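Local coordinates for protein nicastrin (Dictyostelium purpureum, PDB 4R12) that is probably an essential subunit of gamma-secretase, the endoprotease complex that cleaves membrane proteins such as Notch receptors within the membrane, at residues A[203-209]-A[256-262]; A[219-224]-A[236-241]; A[245-249]-A[508-513]; A[461-467]-A[479-484]; A[468-473]-A[503-508]. One frame throughout, in Å; residues are numbered along the deposited sequence.

How the contacts relate
Contact 2 is wholly buried near the middle of the chain, and contact 3 is mostly buried further out. Both use helix 234-252. Contact 2 is polar, with hydrogen bonds between a loop and the first turns of that helix; contact 3 is apolar, helix against helix. Contacts 3 and 5 share helix 500-512 and Leu508. Contacts 4 and 5 are partly buried and hold the chain after helix 452-463, joined by the disulfide Cys461-Cys468. Contact 1, also partly buried, lies farthest from the centre and relies on charged groups. Its Phe204 packs against Ile248 and Thr513 of contact 3. Phe484 of contact 4 meets the loop of contact 2.

Contact 1 (A[203-209]-A[256-262]); sequences SFSSKID and RSSWNKE
Ile208 and Glu262 mark the closest backbone approach of two irregular segments, with their CA atoms 6.9 Å apart. Segment 203-209 curls round the side chain of Glu262. The Glu262 chain bends at chi2 (-78°), which brings its carboxylate into this curve. Ser205 OG donates to Glu262 OE1 at 2.5 Å, on the syn lone pair. Asp209 N donates to Glu262 OE2 at 2.9 Å, from above the carboxylate plane. Ile208 CG2 lies 3.8 Å from Glu262 CG. Ser205 N also bonds to Ser203 OG, forming an ST turn. The second part of the contact is a stack. The Arg256 guanidinium lies flat over one face of the Phe204 ring, centres 4.0 Å apart and planes at 20°, a cation-pi contact. Arg256 NH1 also bonds to Leu251 O at the end of helix 234-252. Water 1 takes a bond from Arg256 NH2 and gives a weak one to Phe204 O. The contact ties together two connecting loops of an alpha/beta fold, beside the antiparallel strands 192-203 and 262-268.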
# COMPACT_ATOMS: atom_id res chain seq x y z
N SER A 203 -2.92 -1.75 20.67
CA SER A 203 -3.93 -2.27 21.56
C SER A 203 -4.41 -1.13 22.47
O SER A 203 -3.63 -0.25 22.82
CB SER A 203 -3.37 -3.42 22.39
OG SER A 203 -4.24 -3.74 23.46
N PHE A 204 -5.69 -1.13 22.82
CA PHE A 204 -6.21 -0.17 23.80
C PHE A 204 -5.69 -0.45 25.21
O PHE A 204 -5.68 0.46 26.05
CB PHE A 204 -7.75 -0.18 23.83
CG PHE A 204 -8.39 0.55 22.68
CD1 PHE A 204 -8.38 1.95 22.62
CD2 PHE A 204 -9.04 -0.15 21.66
CE1 PHE A 204 -8.99 2.62 21.57
CE2 PHE A 204 -9.65 0.52 20.60
CZ PHE A 204 -9.64 1.91 20.56
N SER A 205 -5.28 -1.69 25.49
CA SER A 205 -4.73 -2.01 26.82
C SER A 205 -3.36 -1.38 26.97
O SER A 205 -2.55 -1.45 26.04
CB SER A 205 -4.64 -3.53 27.04
OG SER A 205 -5.88 -4.17 26.83
N SER A 206 -3.09 -0.78 28.12
CA SER A 206 -1.80 -0.14 28.36
C SER A 206 -0.71 -1.21 28.39
O SER A 206 0.43 -0.99 27.99
CB SER A 206 -1.82 0.66 29.67
OG SER A 206 -1.93 -0.18 30.80
N LYS A 207 -1.08 -2.39 28.86
CA LYS A 207 -0.21 -3.54 28.73
C LYS A 207 -1.08 -4.77 28.50
O LYS A 207 -2.10 -4.96 29.17
CB LYS A 207 0.68 -3.70 29.98
CG LYS A 207 1.62 -4.90 29.95
CD LYS A 207 2.38 -5.03 31.26
CE LYS A 207 2.97 -6.42 31.46
NZ LYS A 207 4.12 -6.67 30.54
N ILE A 208 -0.72 -5.57 27.51
CA ILE A 208 -1.51 -6.74 27.18
C ILE A 208 -1.39 -7.77 28.31
O ILE A 208 -0.29 -8.05 28.79
CB ILE A 208 -1.08 -7.35 25.82
CG1 ILE A 208 -1.56 -6.46 24.67
CG2 ILE A 208 -1.62 -8.76 25.65
CD1 ILE A 208 -0.92 -6.78 23.33
N ASP A 209 -2.54 -8.28 28.75
CA ASP A 209 -2.61 -9.32 29.77
C ASP A 209 -2.15 -10.64 29.16
O ASP A 209 -2.83 -11.20 28.30
CB ASP A 209 -4.05 -9.43 30.29
CG ASP A 209 -4.22 -10.44 31.42
OD1 ASP A 209 -3.28 -11.20 31.74
OD2 ASP A 209 -5.33 -10.49 31.99
N ARG A 256 -14.99 -0.68 27.28
CA ARG A 256 -14.39 -1.97 26.95
C ARG A 256 -14.09 -2.81 28.20
O ARG A 256 -13.40 -3.82 28.11
CB ARG A 256 -13.11 -1.76 26.14
CG ARG A 256 -13.30 -0.93 24.88
CD ARG A 256 -11.97 -0.72 24.12
NE ARG A 256 -10.98 -0.03 24.95
CZ ARG A 256 -10.92 1.29 25.08
NH1 ARG A 256 -11.77 2.06 24.43
NH2 ARG A 256 -10.00 1.85 25.86
N SER A 257 -14.62 -2.41 29.35
CA SER A 257 -14.33 -3.13 30.59
C SER A 257 -14.91 -4.56 30.58
O SER A 257 -14.46 -5.42 31.31
CB SER A 257 -14.84 -2.37 31.82
OG SER A 257 -16.24 -2.16 31.77
N SER A 258 -15.89 -4.80 29.71
CA SER A 258 -16.50 -6.13 29.63
C SER A 258 -15.71 -7.13 28.77
O SER A 258 -15.99 -8.32 28.79
CB SER A 258 -17.92 -6.02 29.07
OG SER A 258 -17.94 -5.24 27.88
N TRP A 259 -14.72 -6.64 28.03
CA TRP A 259 -13.96 -7.52 27.13
C TRP A 259 -13.13 -8.54 27.91
O TRP A 259 -12.37 -8.18 28.81
CB TRP A 259 -13.04 -6.69 26.22
CG TRP A 259 -13.76 -5.83 25.22
CD1 TRP A 259 -15.10 -5.58 25.14
CD2 TRP A 259 -13.16 -5.10 24.14
NE1 TRP A 259 -15.37 -4.75 24.08
CE2 TRP A 259 -14.19 -4.44 23.45
CE3 TRP A 259 -11.84 -4.94 23.69
CZ2 TRP A 259 -13.96 -3.63 22.34
CZ3 TRP A 259 -11.61 -4.15 22.59
CH2 TRP A 259 -12.66 -3.50 21.93
N ASN A 260 -13.27 -9.82 27.56
CA ASN A 260 -12.50 -10.85 28.24
C ASN A 260 -11.35 -11.34 27.36
O ASN A 260 -10.60 -12.23 27.74
CB ASN A 260 -13.41 -12.02 28.65
CG ASN A 260 -14.06 -12.72 27.47
OD1 ASN A 260 -14.19 -12.15 26.39
ND2 ASN A 260 -14.46 -13.97 27.68
N LYS A 261 -11.20 -10.71 26.20
CA LYS A 261 -10.07 -11.00 25.32
C LYS A 261 -9.36 -9.71 24.94
O LYS A 261 -9.95 -8.63 24.97
CB LYS A 261 -10.53 -11.73 24.06
CG LYS A 261 -11.13 -13.12 24.33
CD LYS A 261 -11.30 -13.91 23.05
CE LYS A 261 -11.95 -15.26 23.30
NZ LYS A 261 -12.12 -15.99 22.02
N GLU A 262 -8.08 -9.81 24.60
CA GLU A 262 -7.35 -8.65 24.11
C GLU A 262 -7.62 -8.49 22.63
O GLU A 262 -7.79 -9.48 21.91
CB GLU A 262 -5.85 -8.81 24.36
CG GLU A 262 -5.46 -8.90 25.82
CD GLU A 262 -5.45 -7.55 26.52
OE1 GLU A 262 -5.75 -6.51 25.88
OE2 GLU A 262 -5.13 -7.53 27.73
O HOH W 1 -8.31 -0.10 27.47

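Contact 2 (A[219-224]-A[236-241]); sequences LPFDTT and QSSFAT
The turn where strand 214-220 ends meets the first turns of helix 234-252, and Thr224 and Gln236 join them at one end. The Gln236 amide makes two bonds. Its OE1 accepts from Thr224 N at 3.0 Å, and its NE2 donates to Thr224 OG1 at 2.9 Å, almost straight (172°) and in the amide plane. With CG anti to the backbone N (chi1 -179°) and the rest extended, Gln236 carries its amide across to Thr224. Ser237 OG donates to Asp222 O at 2.7 Å, from above the carbonyl plane; Arg272 NH2 is a further partner of this hydroxyl. This is the alpha/beta core of the large lobe, which is related to M28 zinc exopeptidases. The helix here opens into a wider pi-type turn at 236-238. Thr223 CG2 packs 3.5 Å from Ser237 CB, while Thr223 OG1 turns to Ser231 O. Two waters bridge the segments. Water 2 donates to both Pro220 O and Ser237 O. Water 3 donates to Phe221 O and bonds to Thr241 OG1. At the strand end, Leu219 CD2 touches Ala240 CB at 3.9 Å, and Leu219 CD1 lies 3.7 Å from Thr241 OG1.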
# COMPACT_ATOMS: atom_id res chain seq x y z
N LEU A 219 -4.81 -5.78 8.39
CA LEU A 219 -4.95 -5.51 6.97
C LEU A 219 -3.59 -5.12 6.41
O LEU A 219 -2.70 -4.68 7.16
CB LEU A 219 -5.97 -4.40 6.70
CG LEU A 219 -5.83 -3.03 7.37
CD1 LEU A 219 -4.77 -2.14 6.69
CD2 LEU A 219 -7.20 -2.32 7.38
N PRO A 220 -3.42 -5.27 5.09
CA PRO A 220 -2.24 -4.74 4.41
C PRO A 220 -2.51 -3.29 3.99
O PRO A 220 -3.46 -3.07 3.24
CB PRO A 220 -2.11 -5.66 3.19
CG PRO A 220 -3.53 -6.05 2.87
CD PRO A 220 -4.27 -6.08 4.20
N PHE A 221 -1.74 -2.32 4.47
CA PHE A 221 -2.07 -0.94 4.08
C PHE A 221 -1.25 -0.42 2.89
O PHE A 221 -1.60 0.62 2.31
CB PHE A 221 -1.96 0.03 5.28
CG PHE A 221 -0.55 0.37 5.70
CD1 PHE A 221 0.10 1.50 5.19
CD2 PHE A 221 0.09 -0.36 6.69
CE1 PHE A 221 1.38 1.85 5.61
CE2 PHE A 221 1.36 -0.02 7.12
CZ PHE A 221 2.01 1.09 6.59
N ASP A 222 -0.19 -1.11 2.50
CA ASP A 222 0.59 -0.63 1.36
C ASP A 222 -0.11 -0.96 0.04
O ASP A 222 -0.97 -1.85 -0.03
CB ASP A 222 2.02 -1.19 1.38
CG ASP A 222 2.06 -2.70 1.20
OD1 ASP A 222 1.36 -3.41 1.94
OD2 ASP A 222 2.81 -3.18 0.32
N THR A 223 0.25 -0.21 -1.00
CA THR A 223 -0.42 -0.30 -2.29
C THR A 223 0.59 -0.42 -3.42
O THR A 223 1.81 -0.33 -3.20
CB THR A 223 -1.28 0.93 -2.55
OG1 THR A 223 -0.48 2.10 -2.35
CG2 THR A 223 -2.49 0.97 -1.59
N THR A 224 0.09 -0.59 -4.64
CA THR A 224 0.96 -0.64 -5.81
C THR A 224 0.36 0.13 -6.97
O THR A 224 -0.83 0.42 -6.98
CB THR A 224 1.21 -2.08 -6.30
OG1 THR A 224 -0.04 -2.75 -6.49
CG2 THR A 224 2.06 -2.85 -5.31
N GLN A 236 -7.81 -1.60 -3.31
CA GLN A 236 -6.69 -2.47 -2.98
C GLN A 236 -6.37 -2.47 -1.48
O GLN A 236 -6.21 -3.54 -0.88
CB GLN A 236 -5.43 -2.04 -3.76
CG GLN A 236 -4.22 -2.91 -3.47
CD GLN A 236 -3.01 -2.50 -4.30
OE1 GLN A 236 -2.83 -1.31 -4.58
NE2 GLN A 236 -2.20 -3.47 -4.69
N SER A 237 -6.29 -1.29 -0.89
CA SER A 237 -5.92 -1.17 0.52
C SER A 237 -6.64 -0.05 1.30
O SER A 237 -7.09 -0.26 2.41
CB SER A 237 -4.41 -0.92 0.66
OG SER A 237 -3.63 -1.95 0.07
N SER A 238 -6.67 1.15 0.73
CA SER A 238 -6.90 2.33 1.57
C SER A 238 -8.36 2.47 2.02
O SER A 238 -8.62 3.06 3.08
CB SER A 238 -6.41 3.59 0.84
OG SER A 238 -7.14 3.84 -0.34
N PHE A 239 -9.32 1.92 1.28
CA PHE A 239 -10.69 1.89 1.80
C PHE A 239 -10.70 1.13 3.13
O PHE A 239 -11.22 1.64 4.14
CB PHE A 239 -11.67 1.28 0.79
CG PHE A 239 -13.14 1.33 1.21
CD1 PHE A 239 -13.65 0.43 2.14
CD2 PHE A 239 -14.01 2.22 0.61
CE1 PHE A 239 -14.99 0.46 2.50
CE2 PHE A 239 -15.36 2.24 0.96
CZ PHE A 239 -15.85 1.36 1.90
N ALA A 240 -10.12 -0.08 3.15
CA ALA A 240 -9.99 -0.85 4.38
C ALA A 240 -9.17 -0.14 5.46
O ALA A 240 -9.51 -0.19 6.65
CB ALA A 240 -9.38 -2.25 4.09
N THR A 241 -8.10 0.54 5.07
CA THR A 241 -7.33 1.30 6.05
C THR A 241 -8.19 2.36 6.75
O THR A 241 -8.15 2.49 7.98
CB THR A 241 -6.11 1.97 5.39
OG1 THR A 241 -5.31 0.96 4.76
CG2 THR A 241 -5.28 2.72 6.44
O HOH W 2 -6.02 -2.80 3.35
O HOH W 3 -3.77 2.16 2.86

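Contact 3 (A[245-249]-A[508-513]); sequences LSVIK and LLYSIT
Leu245, Ile248 and Lys249 meet Leu508, Leu509 and Ile512 where two nearly parallel helices pack. The short axes run 10.3 Å apart at 17°, joining helix 234-252 of the large lobe to helix 500-512. Apolar contacts form the bulk. Leu245 spreads its two methyls, CD1 toward Leu508 CD2 and CD2 toward Leu509 CD1. Ile248 CD1 meets Leu509 CD1 at 3.6 Å. Ile248 CG2 lies 3.5 Å from Thr513 CG2 and 3.8 Å from Ile512 CG2. Ile512 CG2 sits 3.6 Å from Lys249 CA. With CG anti to the backbone N (chi1 -179°) and a bend at chi2 (75°), Lys249 lays CD across Ile512 CG1. Replacing Ile512 by an alanine would probably open a gap between the two helices beside Ile248 and take away the side chain that Lys249 lies across. At the edge, water 4 links Lys249 NZ to Ile512 O. Within 508-513, at the buried helix end, Leu509 O accepts from Thr513 N and, from the opposite face, Thr513 OG1 at 2.7 Å.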
# COMPACT_ATOMS: atom_id res chain seq x y z
N LEU A 245 -9.21 2.15 10.83
CA LEU A 245 -8.95 3.30 11.70
C LEU A 245 -10.26 3.88 12.25
O LEU A 245 -10.32 4.30 13.41
CB LEU A 245 -8.15 4.41 10.97
CG LEU A 245 -6.68 4.03 10.70
CD1 LEU A 245 -6.05 5.01 9.70
CD2 LEU A 245 -5.87 4.03 12.01
N SER A 246 -11.32 3.89 11.43
CA SER A 246 -12.60 4.44 11.86
C SER A 246 -13.30 3.50 12.86
O SER A 246 -13.98 3.95 13.79
CB SER A 246 -13.50 4.73 10.65
OG SER A 246 -12.87 5.65 9.77
N VAL A 247 -13.11 2.20 12.67
CA VAL A 247 -13.54 1.20 13.64
C VAL A 247 -12.85 1.44 15.00
O VAL A 247 -13.49 1.44 16.04
CB VAL A 247 -13.23 -0.23 13.14
CG1 VAL A 247 -13.25 -1.24 14.30
CG2 VAL A 247 -14.22 -0.65 12.05
N ILE A 248 -11.54 1.64 14.96
CA ILE A 248 -10.74 1.88 16.16
C ILE A 248 -11.19 3.18 16.83
O ILE A 248 -11.42 3.23 18.05
CB ILE A 248 -9.23 1.92 15.80
CG1 ILE A 248 -8.78 0.52 15.37
CG2 ILE A 248 -8.40 2.38 16.99
CD1 ILE A 248 -7.43 0.46 14.74
N LYS A 249 -11.38 4.23 16.05
CA LYS A 249 -11.88 5.48 16.62
C LYS A 249 -13.25 5.28 17.28
O LYS A 249 -13.54 5.84 18.35
CB LYS A 249 -11.95 6.57 15.56
CG LYS A 249 -12.45 7.92 16.10
CD LYS A 249 -11.36 8.65 16.92
CE LYS A 249 -11.84 10.04 17.38
NZ LYS A 249 -10.88 10.67 18.32
N LEU A 508 -1.54 8.91 14.01
CA LEU A 508 -2.98 8.92 14.17
C LEU A 508 -3.47 7.72 15.01
O LEU A 508 -4.25 7.89 15.95
CB LEU A 508 -3.67 8.93 12.79
CG LEU A 508 -5.20 8.92 12.80
CD1 LEU A 508 -5.75 10.18 13.50
CD2 LEU A 508 -5.74 8.78 11.36
N LEU A 509 -2.98 6.52 14.69
CA LEU A 509 -3.35 5.31 15.43
C LEU A 509 -2.91 5.43 16.89
O LEU A 509 -3.66 5.08 17.80
CB LEU A 509 -2.71 4.06 14.80
CG LEU A 509 -2.99 2.70 15.45
CD1 LEU A 509 -4.48 2.43 15.53
CD2 LEU A 509 -2.31 1.57 14.69
N TYR A 510 -1.67 5.89 17.09
CA TYR A 510 -1.13 6.11 18.43
C TYR A 510 -2.06 7.03 19.23
O TYR A 510 -2.42 6.74 20.37
CB TYR A 510 0.28 6.71 18.34
CG TYR A 510 1.04 6.78 19.65
CD1 TYR A 510 0.77 7.78 20.59
CD2 TYR A 510 2.02 5.84 19.96
CE1 TYR A 510 1.47 7.84 21.80
CE2 TYR A 510 2.72 5.89 21.17
CZ TYR A 510 2.44 6.89 22.08
OH TYR A 510 3.13 6.95 23.27
N SER A 511 -2.48 8.14 18.61
CA SER A 511 -3.32 9.11 19.28
C SER A 511 -4.72 8.56 19.61
O SER A 511 -5.22 8.76 20.72
CB SER A 511 -3.45 10.37 18.42
OG SER A 511 -4.33 11.29 19.03
N ILE A 512 -5.35 7.87 18.66
CA ILE A 512 -6.72 7.42 18.86
C ILE A 512 -6.81 6.40 19.99
O ILE A 512 -7.80 6.32 20.72
CB ILE A 512 -7.30 6.78 17.59
CG1 ILE A 512 -7.58 7.85 16.54
CG2 ILE A 512 -8.60 6.04 17.88
CD1 ILE A 512 -7.87 7.16 15.18
N THR A 513 -5.74 5.63 20.16
CA THR A 513 -5.73 4.55 21.14
C THR A 513 -5.05 4.94 22.45
O THR A 513 -4.82 4.09 23.30
CB THR A 513 -5.03 3.31 20.55
OG1 THR A 513 -3.71 3.67 20.14
CG2 THR A 513 -5.80 2.77 19.33
O HOH W 4 -9.92 8.65 20.46

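Contact 4 (A[461-467]-A[479-484]); sequences CFTSSIT and NEVPNF
Pro482 packs against the last turn of helix 452-463, where the chain returns on itself after the helix end. The loop 479-484 lies on this C-terminal turn, beside the disulfide of Cys461 to Cys468. The tight part centres on the proline ring. Its three ring methylenes each meet a backbone oxygen: CB faces Phe462 O at 3.4 Å, CG faces Cys461 O at 3.4 Å, and CD faces Ser464 O at 3.3 Å. Ile466 CB lies 4.2 Å from Pro482 CG. Buried Ile466, the centre of an inverse gamma turn, gives its N-H to Glu480 O at 2.9 Å. Next to the proline the two phenylalanines form an edge-to-face pair. With CG beside the backbone N (chi1 -63°), Phe484 turns CZ to a face of the Phe462 ring, centroids 5.3 Å apart and planes at 62°. Phe462 O lies at the edge of the Phe484 ring, 3.6 Å from CE2; this buried oxygen has no hydrogen-bond partner in the model. Leu504 and Ile505 of helix 500-512 also pack on Phe462. Toward solvent the contact thins. An Asx turn shapes the loop there, with Asn479 OD1 taking the N-H of Val481. Partly exposed Ser465 makes a CA-H...O contact to Glu480 O. The Glu480 side chain is exposed and has a weak bond to Tyr476 OH. There Thr467 CG2 is 3.8 Å from Glu480 OE2.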
# COMPACT_ATOMS: atom_id res chain seq x y z
N CYS A 461 -9.34 11.98 2.93
CA CYS A 461 -7.91 12.14 3.20
C CYS A 461 -7.07 10.98 2.61
O CYS A 461 -5.99 11.22 2.07
CB CYS A 461 -7.65 12.24 4.70
SG CYS A 461 -5.93 12.58 5.12
N PHE A 462 -7.55 9.74 2.71
CA PHE A 462 -6.76 8.62 2.21
C PHE A 462 -7.16 8.17 0.80
O PHE A 462 -6.45 7.36 0.20
CB PHE A 462 -6.85 7.42 3.17
CG PHE A 462 -5.99 7.56 4.42
CD1 PHE A 462 -5.38 8.76 4.74
CD2 PHE A 462 -5.77 6.46 5.25
CE1 PHE A 462 -4.57 8.87 5.87
CE2 PHE A 462 -4.97 6.56 6.40
CZ PHE A 462 -4.36 7.78 6.70
N THR A 463 -8.25 8.69 0.24
CA THR A 463 -8.63 8.26 -1.11
C THR A 463 -8.61 9.38 -2.16
O THR A 463 -8.79 9.11 -3.35
CB THR A 463 -10.05 7.61 -1.13
OG1 THR A 463 -11.05 8.57 -0.76
CG2 THR A 463 -10.11 6.45 -0.19
N SER A 464 -8.38 10.62 -1.72
CA SER A 464 -8.36 11.78 -2.64
C SER A 464 -7.22 12.76 -2.42
O SER A 464 -6.51 13.13 -3.35
CB SER A 464 -9.68 12.57 -2.54
OG SER A 464 -10.71 11.94 -3.27
N SER A 465 -7.08 13.25 -1.18
CA SER A 465 -6.15 14.35 -0.90
C SER A 465 -5.72 14.30 0.56
O SER A 465 -6.52 14.53 1.45
CB SER A 465 -6.80 15.71 -1.22
OG SER A 465 -5.88 16.77 -1.04
N ILE A 466 -4.45 13.99 0.78
CA ILE A 466 -4.00 13.58 2.11
C ILE A 466 -3.57 14.80 2.96
O ILE A 466 -2.44 14.93 3.41
CB ILE A 466 -2.87 12.51 1.97
CG1 ILE A 466 -2.54 11.89 3.33
CG2 ILE A 466 -1.64 13.06 1.22
CD1 ILE A 466 -1.87 10.53 3.24
N THR A 467 -4.53 15.67 3.21
CA THR A 467 -4.27 16.92 3.93
C THR A 467 -4.79 16.91 5.38
O THR A 467 -4.68 17.91 6.09
CB THR A 467 -4.89 18.09 3.16
OG1 THR A 467 -6.29 17.83 2.97
CG2 THR A 467 -4.21 18.25 1.79
N ASN A 479 3.62 15.48 -1.63
CA ASN A 479 2.64 15.01 -2.59
C ASN A 479 1.28 14.86 -1.90
O ASN A 479 1.13 14.08 -0.96
CB ASN A 479 3.12 13.68 -3.21
CG ASN A 479 2.12 13.08 -4.20
OD1 ASN A 479 1.16 13.73 -4.60
ND2 ASN A 479 2.36 11.83 -4.62
N GLU A 480 0.28 15.62 -2.34
CA GLU A 480 -1.03 15.57 -1.69
C GLU A 480 -1.88 14.44 -2.24
O GLU A 480 -2.95 14.17 -1.72
CB GLU A 480 -1.77 16.90 -1.84
CG GLU A 480 -1.01 18.08 -1.22
CD GLU A 480 -1.84 19.37 -1.22
OE1 GLU A 480 -2.64 19.57 -2.16
OE2 GLU A 480 -1.68 20.16 -0.27
N VAL A 481 -1.42 13.77 -3.29
CA VAL A 481 -2.11 12.54 -3.70
C VAL A 481 -1.76 11.47 -2.69
O VAL A 481 -0.59 11.20 -2.47
CB VAL A 481 -1.69 12.07 -5.11
CG1 VAL A 481 -2.40 10.73 -5.44
CG2 VAL A 481 -2.00 13.12 -6.15
N PRO A 482 -2.78 10.87 -2.05
CA PRO A 482 -2.43 9.78 -1.13
C PRO A 482 -1.71 8.68 -1.90
O PRO A 482 -2.20 8.28 -2.96
CB PRO A 482 -3.79 9.27 -0.62
CG PRO A 482 -4.80 10.32 -1.03
CD PRO A 482 -4.23 11.03 -2.23
N ASN A 483 -0.56 8.23 -1.42
CA ASN A 483 0.11 7.11 -2.07
C ASN A 483 0.76 6.21 -1.03
O ASN A 483 1.53 6.67 -0.20
CB ASN A 483 1.14 7.60 -3.10
CG ASN A 483 2.22 8.50 -2.50
OD1 ASN A 483 3.39 8.12 -2.45
ND2 ASN A 483 1.84 9.72 -2.10
N PHE A 484 0.42 4.93 -1.07
CA PHE A 484 0.80 4.00 0.00
C PHE A 484 1.79 2.93 -0.44
O PHE A 484 1.97 1.91 0.23
CB PHE A 484 -0.47 3.35 0.59
CG PHE A 484 -1.40 4.36 1.23
CD1 PHE A 484 -1.20 4.76 2.54
CD2 PHE A 484 -2.45 4.92 0.50
CE1 PHE A 484 -2.04 5.71 3.13
CE2 PHE A 484 -3.29 5.87 1.10
CZ PHE A 484 -3.07 6.25 2.42

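Contact 5 (A[468-473]-A[503-508]); sequences CFNILM and KLIHRL
Arg507 meets Leu472 and Met473 from CB to NH2. Its CB meets Met473 CE at 3.3 Å, and CG lies 3.5 Å from the same methyl. The chain then bends at chi2 (-91°) and chi3 (-60°), carrying CD past Leu472 O. NE donates to Leu472 O at 3.0 Å, nearly in line with the carbonyl. NH2 donates to that oxygen at 3.2 Å, a side-on grip by two nitrogens. NH2 also bonds to Cys533 O, and the guanidinium makes a cation-pi contact with Tyr534. Away from the guanidinium the contact is apolar. Leu508 CD1 sits over a face of the Phe469 ring, a CH-pi contact 4.1 Å from its centroid, and Met473 CE lies 3.8 Å from Leu504 CD1. An alanine at Arg507 is likely to leave Leu472 O without both these donors and to cost the Met473 methyl its contact with CG. The chemistry implies that one cationic group joins three pieces: helix 500-512, the loop that follows Cys468, and the segment round Cys533; the arginine side chain is about 9 Å from the bound calcium ion.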
# COMPACT_ATOMS: atom_id res chain seq x y z
N CYS A 468 -5.35 15.78 5.82
CA CYS A 468 -5.99 15.70 7.13
C CYS A 468 -4.99 15.46 8.27
O CYS A 468 -3.91 14.92 8.05
CB CYS A 468 -7.04 14.59 7.16
SG CYS A 468 -6.34 12.90 7.11
N PHE A 469 -5.37 15.90 9.46
CA PHE A 469 -4.64 15.64 10.70
C PHE A 469 -3.18 16.04 10.66
O PHE A 469 -2.34 15.44 11.33
CB PHE A 469 -4.74 14.16 11.07
CG PHE A 469 -6.14 13.73 11.37
CD1 PHE A 469 -6.87 14.38 12.35
CD2 PHE A 469 -6.74 12.73 10.64
CE1 PHE A 469 -8.18 14.01 12.62
CE2 PHE A 469 -8.04 12.34 10.90
CZ PHE A 469 -8.76 12.99 11.90
N ASN A 470 -2.87 17.08 9.91
CA ASN A 470 -1.49 17.51 9.83
C ASN A 470 -1.03 18.09 11.17
O ASN A 470 0.17 18.19 11.42
CB ASN A 470 -1.30 18.52 8.70
CG ASN A 470 0.16 18.79 8.42
OD1 ASN A 470 0.67 19.87 8.72
ND2 ASN A 470 0.85 17.81 7.84
N ILE A 471 -1.98 18.45 12.04
CA ILE A 471 -1.67 18.91 13.39
C ILE A 471 -0.89 17.85 14.17
O ILE A 471 -0.18 18.17 15.13
CB ILE A 471 -2.94 19.30 14.18
CG1 ILE A 471 -2.58 20.13 15.42
CG2 ILE A 471 -3.76 18.07 14.56
CD1 ILE A 471 -3.78 20.73 16.14
N LEU A 472 -1.01 16.58 13.75
CA LEU A 472 -0.29 15.50 14.40
C LEU A 472 1.12 15.34 13.83
O LEU A 472 1.93 14.59 14.39
CB LEU A 472 -1.05 14.16 14.26
CG LEU A 472 -2.51 14.07 14.69
CD1 LEU A 472 -3.02 12.65 14.41
CD2 LEU A 472 -2.69 14.42 16.16
N MET A 473 1.41 16.03 12.72
CA MET A 473 2.67 15.86 12.01
C MET A 473 3.67 17.01 12.20
O MET A 473 3.29 18.14 12.56
CB MET A 473 2.43 15.70 10.51
CG MET A 473 1.48 14.59 10.09
SD MET A 473 2.18 12.96 10.43
CE MET A 473 1.30 12.71 11.89
N LYS A 503 4.10 7.48 8.62
CA LYS A 503 4.18 8.31 9.83
C LYS A 503 2.81 8.82 10.26
O LYS A 503 2.48 8.81 11.46
CB LYS A 503 5.12 9.48 9.59
CG LYS A 503 6.55 9.07 9.30
CD LYS A 503 7.44 10.30 9.07
CE LYS A 503 8.90 9.93 9.24
NZ LYS A 503 9.70 10.10 8.00
N LEU A 504 2.00 9.25 9.30
CA LEU A 504 0.63 9.70 9.61
C LEU A 504 -0.22 8.58 10.21
O LEU A 504 -0.88 8.78 11.25
CB LEU A 504 -0.05 10.27 8.36
CG LEU A 504 -1.51 10.72 8.52
CD1 LEU A 504 -1.67 11.70 9.69
CD2 LEU A 504 -2.03 11.36 7.25
N ILE A 505 -0.24 7.41 9.56
CA ILE A 505 -0.99 6.29 10.12
C ILE A 505 -0.49 5.98 11.55
O ILE A 505 -1.29 5.79 12.47
CB ILE A 505 -0.88 5.02 9.23
CG1 ILE A 505 -1.63 5.23 7.90
CG2 ILE A 505 -1.45 3.81 9.94
CD1 ILE A 505 -1.38 4.09 6.89
N HIS A 506 0.82 5.96 11.73
CA HIS A 506 1.39 5.71 13.06
C HIS A 506 0.92 6.75 14.10
O HIS A 506 0.42 6.40 15.16
CB HIS A 506 2.92 5.71 12.97
CG HIS A 506 3.61 5.58 14.30
ND1 HIS A 506 4.77 6.27 14.60
CD2 HIS A 506 3.33 4.82 15.38
CE1 HIS A 506 5.16 5.95 15.82
NE2 HIS A 506 4.30 5.08 16.32
N ARG A 507 1.10 8.03 13.80
CA ARG A 507 0.78 9.07 14.77
C ARG A 507 -0.73 9.16 15.04
O ARG A 507 -1.16 9.43 16.17
CB ARG A 507 1.30 10.42 14.31
CG ARG A 507 2.81 10.51 14.09
CD ARG A 507 3.57 10.96 15.32
NE ARG A 507 3.16 12.29 15.79
CZ ARG A 507 3.59 12.83 16.93
NH1 ARG A 507 4.42 12.14 17.71
NH2 ARG A 507 3.18 14.04 17.30
N LEU A 508 -1.54 8.91 14.01
CA LEU A 508 -2.98 8.92 14.17
C LEU A 508 -3.47 7.72 15.01
O LEU A 508 -4.25 7.89 15.95
CB LEU A 508 -3.67 8.93 12.79
CG LEU A 508 -5.20 8.92 12.80
CD1 LEU A 508 -5.75 10.18 13.50
CD2 LEU A 508 -5.74 8.78 11.36
O HOH W 5 1.82 16.87 16.79